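Long-range contacts in PduO-type ATP--cob(I)alamin adenosyltransferase (Sulfolobus tokodaii, PDB 1WOZ), which probably transfers the adenosyl group of ATP to the cobalt of cob(I)alamin: residues D32-F37 / R118-R123; R123-A128 / Y145-S150. All coordinates share one frame; numbering follows the deposited sequence.

How the contacts relate
Both contacts are buried, with Arg123 in contact 1 and Asn147 in contact 2 partly exposed, and both use helix 109-134: contact 1 sets its 118-123 part against helix 23-44, and contact 2 sets the next turns, 123-128, against helix 140-163. Arg123 belongs to both ranges but reaches across only in contact 1. The two touch each other, with Leu34 packing on Val124 and Leu149, so their apolar parts run together in the interior of the helical bundle. Their polar chemistry differs. In contact 1 a carboxylate and a guanidinium meet where all three subunits come together; in contact 2 a carboxylate takes an amide N-H and a water, with a lysine of the third subunit as its charged partner.

Contact 1 (D32-F37 / R118-R123); sequences DELNSF and RSVARR. With POG ((20S)-2,5,8,11,14,17-hexamethyl-3,6,9,12,15,18-hexaoxahenicosane-1,20-diol), chain B.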
ATOM      1  N   ASP A  32      -8.462   8.128  -3.333  1.00 17.51           N
ATOM      2  CA  ASP A  32      -9.196   6.865  -3.178  1.00 18.53           C
ATOM      3  C   ASP A  32      -8.320   5.811  -2.459  1.00 17.81           C
ATOM      4  O   ASP A  32      -8.796   5.084  -1.576  1.00 18.45           O
ATOM      5  CB  ASP A  32      -9.645   6.358  -4.561  1.00 18.71           C
ATOM      6  CG  ASP A  32     -10.340   4.997  -4.501  1.00 19.21           C
ATOM      7  OD1 ASP A  32     -11.168   4.768  -3.601  1.00 20.39           O
ATOM      8  OD2 ASP A  32     -10.065   4.155  -5.374  1.00 22.47           O
ATOM      9  N   GLU A  33      -7.048   5.722  -2.839  1.00 16.77           N
ATOM     10  CA  GLU A  33      -6.163   4.760  -2.188  1.00 15.92           C
ATOM     11  C   GLU A  33      -6.083   5.095  -0.694  1.00 16.30           C
ATOM     12  O   GLU A  33      -6.205   4.222   0.163  1.00 16.17           O
ATOM     13  CB  GLU A  33      -4.767   4.774  -2.843  1.00 13.44           C
ATOM     14  CG  GLU A  33      -3.843   3.708  -2.230  1.00 15.99           C
ATOM     15  CD  GLU A  33      -2.463   3.610  -2.883  1.00 18.25           C
ATOM     16  OE1 GLU A  33      -2.215   4.278  -3.902  1.00 19.63           O
ATOM     17  OE2 GLU A  33      -1.621   2.836  -2.374  1.00 19.31           O
ATOM     18  N   LEU A  34      -5.882   6.366  -0.367  1.00 14.45           N
ATOM     19  CA  LEU A  34      -5.845   6.759   1.045  1.00 16.53           C
ATOM     20  C   LEU A  34      -7.183   6.422   1.734  1.00 15.73           C
ATOM     21  O   LEU A  34      -7.215   5.849   2.829  1.00 14.12           O
ATOM     22  CB  LEU A  34      -5.557   8.265   1.169  1.00 13.52           C
ATOM     23  CG  LEU A  34      -5.741   8.881   2.574  1.00 17.24           C
ATOM     24  CD1 LEU A  34      -4.783   8.224   3.584  1.00 14.18           C
ATOM     25  CD2 LEU A  34      -5.446  10.397   2.511  1.00 17.07           C
ATOM     26  N   ASN A  35      -8.287   6.760   1.076  1.00 15.09           N
ATOM     27  CA  ASN A  35      -9.615   6.512   1.633  1.00 16.21           C
ATOM     28  C   ASN A  35      -9.826   5.015   1.913  1.00 15.49           C
ATOM     29  O   ASN A  35     -10.452   4.630   2.912  1.00 14.18           O
ATOM     30  CB  ASN A  35     -10.678   7.038   0.638  1.00 16.76           C
ATOM     31  CG  ASN A  35     -11.960   7.507   1.327  1.00 19.28           C
ATOM     32  OD1 ASN A  35     -12.026   7.619   2.549  1.00 18.55           O
ATOM     33  ND2 ASN A  35     -12.980   7.784   0.533  1.00 20.38           N
ATOM     34  N   SER A  36      -9.298   4.165   1.029  1.00 14.16           N
ATOM     35  CA  SER A  36      -9.448   2.722   1.190  1.00 15.35           C
ATOM     36  C   SER A  36      -8.614   2.231   2.371  1.00 14.93           C
ATOM     37  O   SER A  36      -9.087   1.398   3.156  1.00 15.41           O
ATOM     38  CB  SER A  36      -9.072   2.001  -0.109  1.00 16.15           C
ATOM     39  OG  SER A  36      -9.952   2.419  -1.165  1.00 18.43           O
ATOM     40  N   PHE A  37      -7.382   2.731   2.523  1.00 15.77           N
ATOM     41  CA  PHE A  37      -6.605   2.329   3.712  1.00 16.37           C
ATOM     42  C   PHE A  37      -7.322   2.803   4.994  1.00 16.59           C
ATOM     43  O   PHE A  37      -7.314   2.112   6.026  1.00 14.37           O
ATOM     44  CB  PHE A  37      -5.172   2.895   3.663  1.00 14.79           C
ATOM     45  CG  PHE A  37      -4.202   2.029   2.874  1.00 15.89           C
ATOM     46  CD1 PHE A  37      -3.670   0.870   3.432  1.00 16.99           C
ATOM     47  CD2 PHE A  37      -3.878   2.347   1.554  1.00 15.00           C
ATOM     48  CE1 PHE A  37      -2.824   0.025   2.681  1.00 15.99           C
ATOM     49  CE2 PHE A  37      -3.043   1.518   0.781  1.00 16.92           C
ATOM     50  CZ  PHE A  37      -2.511   0.346   1.344  1.00 17.67           C
ATOM     51  N   ARG A 118      -1.112   6.427   7.809  1.00 15.95           N
ATOM     52  CA  ARG A 118      -0.409   7.696   7.959  1.00 16.17           C
ATOM     53  C   ARG A 118       0.659   7.884   6.845  1.00 15.11           C
ATOM     54  O   ARG A 118       0.791   8.960   6.232  1.00 14.63           O
ATOM     55  CB  ARG A 118       0.246   7.719   9.358  1.00 14.67           C
ATOM     56  CG  ARG A 118       1.170   8.915   9.680  1.00 17.39           C
ATOM     57  CD  ARG A 118       2.044   8.616  10.950  1.00 18.23           C
ATOM     58  NE  ARG A 118       2.916   7.457  10.715  1.00 18.79           N
ATOM     59  CZ  ARG A 118       3.956   7.451   9.888  1.00 18.10           C
ATOM     60  NH1 ARG A 118       4.301   8.560   9.224  1.00 18.06           N
ATOM     61  NH2 ARG A 118       4.594   6.307   9.641  1.00 19.76           N
ATOM     62  N   SER A 119       1.423   6.841   6.570  1.00 16.38           N
ATOM     63  CA  SER A 119       2.461   6.944   5.533  1.00 16.28           C
ATOM     64  C   SER A 119       1.851   7.115   4.137  1.00 18.24           C
ATOM     65  O   SER A 119       2.430   7.781   3.264  1.00 16.20           O
ATOM     66  CB  SER A 119       3.401   5.729   5.588  1.00 16.99           C
ATOM     67  OG  SER A 119       2.763   4.553   5.143  1.00 19.08           O
ATOM     68  N   VAL A 120       0.662   6.549   3.930  1.00 17.69           N
ATOM     69  CA  VAL A 120       0.006   6.719   2.631  1.00 16.45           C
ATOM     70  C   VAL A 120      -0.511   8.162   2.540  1.00 17.55           C
ATOM     71  O   VAL A 120      -0.418   8.796   1.482  1.00 16.45           O
ATOM     72  CB  VAL A 120      -1.130   5.688   2.442  1.00 17.75           C
ATOM     73  CG1 VAL A 120      -1.958   5.997   1.138  1.00 15.76           C
ATOM     74  CG2 VAL A 120      -0.501   4.295   2.319  1.00 17.69           C
ATOM     75  N   ALA A 121      -1.027   8.693   3.651  1.00 15.81           N
ATOM     76  CA  ALA A 121      -1.517  10.078   3.650  1.00 17.84           C
ATOM     77  C   ALA A 121      -0.350  11.017   3.283  1.00 18.05           C
ATOM     78  O   ALA A 121      -0.517  11.979   2.524  1.00 16.58           O
ATOM     79  CB  ALA A 121      -2.083  10.438   5.023  1.00 16.18           C
ATOM     80  N   ARG A 122       0.834  10.727   3.822  1.00 18.35           N
ATOM     81  CA  ARG A 122       2.009  11.536   3.530  1.00 19.41           C
ATOM     82  C   ARG A 122       2.414  11.406   2.061  1.00 19.22           C
ATOM     83  O   ARG A 122       2.851  12.396   1.447  1.00 17.66           O
ATOM     84  CB  ARG A 122       3.162  11.174   4.492  1.00 21.31           C
ATOM     85  CG  ARG A 122       2.926  11.792   5.887  1.00 23.95           C
ATOM     86  CD  ARG A 122       4.016  11.451   6.915  1.00 29.71           C
ATOM     87  NE  ARG A 122       5.370  11.888   6.553  1.00 29.80           N
ATOM     88  CZ  ARG A 122       5.926  13.066   6.855  1.00 34.07           C
ATOM     89  NH1 ARG A 122       5.261  13.988   7.534  1.00 36.00           N
ATOM     90  NH2 ARG A 122       7.189  13.308   6.509  1.00 33.79           N
ATOM     91  N   ARG A 123       2.207  10.227   1.461  1.00 17.36           N
ATOM     92  CA  ARG A 123       2.533  10.061   0.046  1.00 18.81           C
ATOM     93  C   ARG A 123       1.555  10.901  -0.800  1.00 19.39           C
ATOM     94  O   ARG A 123       1.964  11.559  -1.778  1.00 19.29           O
ATOM     95  CB  ARG A 123       2.499   8.574  -0.370  1.00 18.77           C
ATOM     96  CG  ARG A 123       2.265   8.352  -1.892  1.00 20.55           C
ATOM     97  CD  ARG A 123       2.807   7.012  -2.399  1.00 20.12           C
ATOM     98  NE  ARG A 123       2.307   5.837  -1.674  1.00 22.03           N
ATOM     99  CZ  ARG A 123       1.186   5.187  -1.969  1.00 20.96           C
ATOM    100  NH1 ARG A 123       0.431   5.613  -2.977  1.00 21.11           N
ATOM    101  NH2 ARG A 123       0.848   4.082  -1.294  1.00 19.39           N
TER
HETATM  102  OH  POG B 201     -12.629   8.601  -4.448  1.00 34.49           O
HETATM  103  C2  POG B 201     -12.049   9.790  -3.906  1.00 35.99           C
HETATM  104  C1  POG B 201     -12.077   9.819  -2.421  1.00 34.84           C
HETATM  105  C3  POG B 201     -12.788  10.919  -4.435  1.00 35.95           C
HETATM  106  O2  POG B 201     -13.191  10.677  -5.786  1.00 38.64           O
HETATM  107  C5  POG B 201     -14.381  11.436  -6.072  1.00 36.34           C
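Glu33 and Arg123 meet end-on: NH1 gives a nearly straight bond to OE1 (3.1 Å) and NH2 one to OE2 (3.0 Å). Both oxygens lie in the guanidinium plane, yet the arginine comes from above the carboxylate plane, so the two groups are turned 51° apart. An extended glutamate chain, its CG anti to the backbone N (chi1 -177°), carries the carboxylate across, while Arg123 bends at chi3 to present its two terminal nitrogens. The same ions also pair between subunits, Glu33 with Arg123 of the second subunit and Arg123 with Glu33 of the third. Beside this salt bridge, Val120 splits its branches: CG2 sits over one face of the Phe37 ring, offset toward the rim at CD2 (4.0 Å), and CG1 rests against Leu34 CA. Leu34 reaches Ala121 through CD1, 3.8 Å from Ala121 CB. Asp32 and Asn35, which make no contact with 118-123, instead lie beside the bound polyether. The segments run antiparallel at 168°, with axes 9.4 Å apart: two neighbouring helices of the helical bundle of a PduO-type adenosyltransferase, here continued into its trimer interface.

Contact 2 (R123-A128 / Y145-S150); sequences RVERNA and YLNRLS
With CG anti to the backbone N in both residues (chi1 178° in Glu125, 178° in Asn147), the carboxylate of Glu125 and the amide of Asn147 are brought together between two antiparallel helices of the bundle. These helices, 109-134 and 140-163, follow one another in the chain and form an antiparallel helical hairpin; the short segments cross at -161° with their axes 9.2 Å apart. The Glu125 chain is extended past CG and carries OE2 to Asn147 ND2, a hydrogen bond of 3.0 Å. The oxygen is approached on its syn side and lies close to the amide plane, although the two flat groups stand almost perpendicular. OE2 also forms a salt bridge with Lys20 of the third subunit, so this carboxylate links the hairpin to the trimer as well. Glu125 OE1 accepts a hydrogen bond from a water 2.7 Å away.

Deeper in the bundle the contact is apolar. Leu146 has its CG beside the backbone N, and its CD1 approaches Val124 CG1 (3.9 Å) and the Ala128 methyl group, while its CB lies beside the CB of Glu125. Val124 also packs on Leu34, and Ala128 on Phe27, so helix 23-44 borders the same apolar patch. Replacing Glu125 with an alanine would probably leave Lys20 of the third subunit without this countercharge and the Asn147 amide freer to turn. On the far side of that amide, Asn147 OD1 accepts from Arg148 NH1, which sits above its carbonyl plane, while Arg148 NE pairs with Glu86. The water on Glu125 OE1 gives its second hydrogen to the backbone oxygen of Leu146, 2.8 Å away, joining the two helices through a single solvent molecule.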
ATOM      1  N   ARG A 123       2.207  10.227   1.461  1.00 17.36           N
ATOM      2  CA  ARG A 123       2.533  10.061   0.046  1.00 18.81           C
ATOM      3  C   ARG A 123       1.555  10.901  -0.800  1.00 19.39           C
ATOM      4  O   ARG A 123       1.964  11.559  -1.778  1.00 19.29           O
ATOM      5  CB  ARG A 123       2.499   8.574  -0.370  1.00 18.77           C
ATOM      6  CG  ARG A 123       2.265   8.352  -1.892  1.00 20.55           C
ATOM      7  CD  ARG A 123       2.807   7.012  -2.399  1.00 20.12           C
ATOM      8  NE  ARG A 123       2.307   5.837  -1.674  1.00 22.03           N
ATOM      9  CZ  ARG A 123       1.186   5.187  -1.969  1.00 20.96           C
ATOM     10  NH1 ARG A 123       0.431   5.613  -2.977  1.00 21.11           N
ATOM     11  NH2 ARG A 123       0.848   4.082  -1.294  1.00 19.39           N
ATOM     12  N   VAL A 124       0.277  10.901  -0.423  1.00 18.62           N
ATOM     13  CA  VAL A 124      -0.724  11.699  -1.135  1.00 18.94           C
ATOM     14  C   VAL A 124      -0.391  13.190  -0.963  1.00 19.33           C
ATOM     15  O   VAL A 124      -0.505  13.972  -1.915  1.00 19.87           O
ATOM     16  CB  VAL A 124      -2.166  11.430  -0.602  1.00 20.17           C
ATOM     17  CG1 VAL A 124      -3.204  12.293  -1.397  1.00 20.82           C
ATOM     18  CG2 VAL A 124      -2.495   9.933  -0.742  1.00 20.22           C
ATOM     19  N   GLU A 125       0.035  13.579   0.237  1.00 19.73           N
ATOM     20  CA  GLU A 125       0.410  14.983   0.490  1.00 21.55           C
ATOM     21  C   GLU A 125       1.555  15.421  -0.440  1.00 22.32           C
ATOM     22  O   GLU A 125       1.481  16.492  -1.066  1.00 21.57           O
ATOM     23  CB  GLU A 125       0.837  15.184   1.952  1.00 20.88           C
ATOM     24  CG  GLU A 125       1.275  16.636   2.233  1.00 25.06           C
ATOM     25  CD  GLU A 125       1.862  16.843   3.617  1.00 26.74           C
ATOM     26  OE1 GLU A 125       1.954  15.869   4.402  1.00 26.01           O
ATOM     27  OE2 GLU A 125       2.230  18.001   3.923  1.00 28.51           O
ATOM     28  N   ARG A 126       2.613  14.606  -0.534  1.00 21.72           N
ATOM     29  CA  ARG A 126       3.731  14.926  -1.431  1.00 23.13           C
ATOM     30  C   ARG A 126       3.269  14.989  -2.884  1.00 22.97           C
ATOM     31  O   ARG A 126       3.647  15.903  -3.619  1.00 24.51           O
ATOM     32  CB  ARG A 126       4.871  13.897  -1.325  1.00 23.50           C
ATOM     33  CG  ARG A 126       5.663  13.907  -0.005  1.00 24.29           C
ATOM     34  CD  ARG A 126       6.916  13.027  -0.155  1.00 24.09           C
ATOM     35  NE  ARG A 126       6.620  11.680  -0.664  1.00 24.73           N
ATOM     36  CZ  ARG A 126       6.117  10.674   0.066  1.00 24.72           C
ATOM     37  NH1 ARG A 126       5.841  10.833   1.354  1.00 21.30           N
ATOM     38  NH2 ARG A 126       5.903   9.490  -0.494  1.00 25.82           N
ATOM     39  N   ASN A 127       2.483  14.011  -3.323  1.00 23.85           N
ATOM     40  CA  ASN A 127       1.978  14.035  -4.698  1.00 24.37           C
ATOM     41  C   ASN A 127       1.128  15.296  -4.945  1.00 24.88           C
ATOM     42  O   ASN A 127       1.213  15.912  -6.009  1.00 25.41           O
ATOM     43  CB  ASN A 127       1.148  12.778  -4.998  1.00 23.52           C
ATOM     44  CG  ASN A 127       1.983  11.507  -4.969  1.00 26.65           C
ATOM     45  OD1 ASN A 127       3.211  11.562  -4.885  1.00 28.30           O
ATOM     46  ND2 ASN A 127       1.320  10.357  -5.044  1.00 25.86           N
ATOM     47  N   ALA A 128       0.318  15.686  -3.960  1.00 25.18           N
ATOM     48  CA  ALA A 128      -0.513  16.879  -4.103  1.00 26.61           C
ATOM     49  C   ALA A 128       0.337  18.108  -4.414  1.00 28.49           C
ATOM     50  O   ALA A 128      -0.037  18.933  -5.258  1.00 29.17           O
ATOM     51  CB  ALA A 128      -1.338  17.113  -2.836  1.00 26.63           C
ATOM     52  N   TYR A 145      -5.030  20.223   4.740  1.00 17.55           N
ATOM     53  CA  TYR A 145      -5.871  19.193   5.339  1.00 18.99           C
ATOM     54  C   TYR A 145      -5.083  17.867   5.405  1.00 18.71           C
ATOM     55  O   TYR A 145      -5.034  17.210   6.459  1.00 18.77           O
ATOM     56  CB  TYR A 145      -7.151  18.989   4.505  1.00 18.90           C
ATOM     57  CG  TYR A 145      -8.135  18.009   5.104  1.00 19.64           C
ATOM     58  CD1 TYR A 145      -9.186  18.445   5.912  1.00 18.63           C
ATOM     59  CD2 TYR A 145      -8.010  16.637   4.873  1.00 17.31           C
ATOM     60  CE1 TYR A 145     -10.083  17.547   6.469  1.00 19.71           C
ATOM     61  CE2 TYR A 145      -8.903  15.729   5.424  1.00 16.96           C
ATOM     62  CZ  TYR A 145      -9.934  16.180   6.216  1.00 19.33           C
ATOM     63  OH  TYR A 145     -10.823  15.291   6.764  1.00 18.65           O
ATOM     64  N   LEU A 146      -4.468  17.501   4.285  1.00 19.33           N
ATOM     65  CA  LEU A 146      -3.695  16.263   4.189  1.00 20.03           C
ATOM     66  C   LEU A 146      -2.542  16.239   5.196  1.00 21.31           C
ATOM     67  O   LEU A 146      -2.270  15.199   5.803  1.00 20.31           O
ATOM     68  CB  LEU A 146      -3.172  16.088   2.761  1.00 19.66           C
ATOM     69  CG  LEU A 146      -4.255  15.720   1.724  1.00 19.14           C
ATOM     70  CD1 LEU A 146      -3.633  15.745   0.347  1.00 19.27           C
ATOM     71  CD2 LEU A 146      -4.874  14.317   2.032  1.00 19.88           C
ATOM     72  N   ASN A 147      -1.876  17.381   5.374  1.00 20.82           N
ATOM     73  CA  ASN A 147      -0.771  17.495   6.334  1.00 21.76           C
ATOM     74  C   ASN A 147      -1.275  17.261   7.760  1.00 21.95           C
ATOM     75  O   ASN A 147      -0.657  16.506   8.529  1.00 22.60           O
ATOM     76  CB  ASN A 147      -0.099  18.873   6.186  1.00 23.70           C
ATOM     77  CG  ASN A 147       1.049  19.104   7.193  1.00 26.10           C
ATOM     78  OD1 ASN A 147       0.825  19.580   8.303  1.00 27.39           O
ATOM     79  ND2 ASN A 147       2.271  18.770   6.792  1.00 25.62           N
ATOM     80  N   ARG A 148      -2.400  17.875   8.118  1.00 19.73           N
ATOM     81  CA  ARG A 148      -2.973  17.719   9.460  1.00 20.12           C
ATOM     82  C   ARG A 148      -3.480  16.305   9.675  1.00 19.81           C
ATOM     83  O   ARG A 148      -3.475  15.801  10.799  1.00 18.47           O
ATOM     84  CB  ARG A 148      -4.177  18.644   9.670  1.00 21.28           C
ATOM     85  CG  ARG A 148      -3.907  20.094  10.081  1.00 25.85           C
ATOM     86  CD  ARG A 148      -2.467  20.517  10.078  1.00 28.85           C
ATOM     87  NE  ARG A 148      -2.388  21.965  10.285  1.00 29.87           N
ATOM     88  CZ  ARG A 148      -1.509  22.754   9.691  1.00 30.81           C
ATOM     89  NH1 ARG A 148      -0.622  22.244   8.864  1.00 30.43           N
ATOM     90  NH2 ARG A 148      -1.548  24.064   9.888  1.00 32.92           N
ATOM     91  N   LEU A 149      -3.971  15.682   8.603  1.00 17.81           N
ATOM     92  CA  LEU A 149      -4.487  14.329   8.738  1.00 17.94           C
ATOM     93  C   LEU A 149      -3.402  13.350   9.162  1.00 16.88           C
ATOM     94  O   LEU A 149      -3.645  12.476   9.997  1.00 17.31           O
ATOM     95  CB  LEU A 149      -5.117  13.872   7.418  1.00 17.09           C
ATOM     96  CG  LEU A 149      -5.587  12.419   7.349  1.00 16.34           C
ATOM     97  CD1 LEU A 149      -6.627  12.145   8.393  1.00 17.90           C
ATOM     98  CD2 LEU A 149      -6.182  12.177   5.936  1.00 19.38           C
ATOM     99  N   SER A 150      -2.217  13.458   8.580  1.00 17.57           N
ATOM    100  CA  SER A 150      -1.185  12.514   8.977  1.00 19.85           C
ATOM    101  C   SER A 150      -0.812  12.682  10.464  1.00 19.77           C
ATOM    102  O   SER A 150      -0.511  11.692  11.141  1.00 17.83           O
ATOM    103  CB  SER A 150       0.038  12.635   8.069  1.00 20.67           C
ATOM    104  OG  SER A 150       0.669  13.890   8.202  1.00 24.88           O
TER
HETATM  105  O   HOH W   1       0.193  14.044   5.330  1.00 31.31           O